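Local coordinates for protein iminosuccinate reductase (Paracoccus denitrificans, PDB 6RQA) that catalyses the NADH-dependent reduction of iminosuccinate to L-aspartate, regenerating the amino donor for the first step of the beta-hydroxyaspartate cycle, at residues A[227-230]-A[231-234]. Numbering follows the deposited sequence.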
loop_
_atom_site.group_PDB
_atom_site.type_symbol
_atom_site.label_atom_id
_atom_site.label_comp_id
_atom_site.label_asym_id
_atom_site.label_seq_id
_atom_site.Cartn_x
_atom_site.Cartn_y
_atom_site.Cartn_z
ATOM N N MET A 227 -5.090 -36.469 -0.302
ATOM C CA MET A 227 -6.006 -36.901 0.741
ATOM C C MET A 227 -5.242 -37.392 1.968
ATOM O O MET A 227 -4.019 -37.557 1.953
ATOM C CB MET A 227 -6.936 -37.992 0.215
ATOM C CG MET A 227 -7.788 -37.544 -0.960
ATOM S SD MET A 227 -8.668 -36.009 -0.613
ATOM C CE MET A 227 -9.686 -36.506 0.773
ATOM N N ASN A 228 -5.992 -37.631 3.046
ATOM C CA ASN A 228 -5.380 -38.019 4.311
ATOM C C ASN A 228 -4.704 -39.381 4.205
ATOM O O ASN A 228 -3.549 -39.546 4.616
ATOM C CB ASN A 228 -6.432 -38.026 5.420
ATOM C CG ASN A 228 -5.841 -38.343 6.777
ATOM O OD1 ASN A 228 -4.691 -38.007 7.059
ATOM N ND2 ASN A 228 -6.625 -38.998 7.625
ATOM N N GLU A 229 -5.407 -40.372 3.657
ATOM C CA GLU A 229 -4.850 -41.714 3.547
ATOM C C GLU A 229 -3.846 -41.855 2.411
ATOM O O GLU A 229 -3.231 -42.920 2.282
ATOM C CB GLU A 229 -5.975 -42.738 3.377
ATOM C CG GLU A 229 -6.826 -42.936 4.624
ATOM C CD GLU A 229 -5.995 -43.245 5.858
ATOM O OE1 GLU A 229 -5.647 -42.301 6.599
ATOM O OE2 GLU A 229 -5.684 -44.434 6.085
ATOM N N HIS A 230 -3.662 -40.819 1.589
ATOM C CA HIS A 230 -2.623 -40.863 0.566
ATOM C C HIS A 230 -1.235 -40.831 1.196
ATOM O O HIS A 230 -0.353 -41.612 0.822
ATOM C CB HIS A 230 -2.791 -39.698 -0.411
ATOM C CG HIS A 230 -3.896 -39.889 -1.403
ATOM N ND1 HIS A 230 -4.400 -38.855 -2.161
ATOM C CD2 HIS A 230 -4.588 -40.994 -1.767
ATOM C CE1 HIS A 230 -5.359 -39.313 -2.945
ATOM N NE2 HIS A 230 -5.492 -40.609 -2.726
ATOM N N VAL A 231 -1.028 -39.934 2.158
ATOM C CA VAL A 231 0.288 -39.750 2.758
ATOM C C VAL A 231 0.583 -40.917 3.691
ATOM O O VAL A 231 -0.172 -41.188 4.632
ATOM C CB VAL A 231 0.366 -38.412 3.503
ATOM C CG1 VAL A 231 1.748 -38.224 4.109
ATOM C CG2 VAL A 231 0.028 -37.267 2.564
ATOM N N LYS A 232 1.690 -41.611 3.435
ATOM C CA LYS A 232 2.135 -42.722 4.261
ATOM C C LYS A 232 3.604 -42.528 4.611
ATOM O O LYS A 232 4.391 -42.059 3.784
ATOM C CB LYS A 232 1.939 -44.068 3.545
ATOM C CG LYS A 232 0.526 -44.319 3.020
ATOM C CD LYS A 232 -0.310 -45.162 3.979
ATOM C CE LYS A 232 -0.917 -44.328 5.097
ATOM N NZ LYS A 232 -1.752 -45.151 6.015
ATOM N N GLY A 233 3.964 -42.884 5.841
ATOM C CA GLY A 233 5.332 -42.791 6.293
ATOM C C GLY A 233 5.763 -41.366 6.578
ATOM O O GLY A 233 4.970 -40.423 6.494
ATOM N N PRO A 234 7.034 -41.187 6.938
ATOM C CA PRO A 234 7.551 -39.833 7.181
ATOM C C PRO A 234 7.494 -38.988 5.916
ATOM O O PRO A 234 7.999 -39.381 4.861
ATOM C CB PRO A 234 8.995 -40.081 7.635
ATOM C CG PRO A 234 9.004 -41.491 8.131
ATOM C CD PRO A 234 8.025 -42.226 7.266
#
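Glu229 and Lys232, three residues apart round a short turn, illustrate how a surface loop can pair charges over its own backbone. The salt bridge is long, with 4.0 Å between Glu229 OE2 and Lys232 NZ, so it probably contributes a loose electrostatic attraction. The lysine is bent at both chi2 (-97°) and chi3 (82°), which folds it back over the turn; CE passes 3.9 Å from Glu229 O, and NZ continues toward the carboxylate. Glu229 meets it with a chain bent at chi2, and the two side chains run at a slant to each other.

Within the turn the backbone bonding is slight. His230 N makes a weak hydrogen bond to Met227 O, 3.3 Å long, and no hydrogen bond joins 227-230 to 231-234. The surrounding fold supplies more: Asp251 takes the backbone N-H of Asn228, Arg257 reaches both Asn228 OD1 and Val231 O, and the Lys232 backbone hydrogen-bonds to that of Gly209 in helix 205-211.

Van der Waals contacts flank the turn. Met227 CB lies over one face of the His230 ring, 3.6 Å above its plane and displaced toward the rim. Val231 is buried: its CG2 lies 4.1 Å from Met227 O, a loose approach, and its side chain also packs on Leu254 of helix 252-256. On the flank formed by helix 205-211, His230 touches Leu205 and Lys232 touches Ala210.

This is a type I beta turn spanning 227-230, with Asn228 and Glu229 as its central residues, in the connection entering a central strand of the parallel, Rossmann-type NAD-binding sheet, away from the annotated cofactor-binding residues.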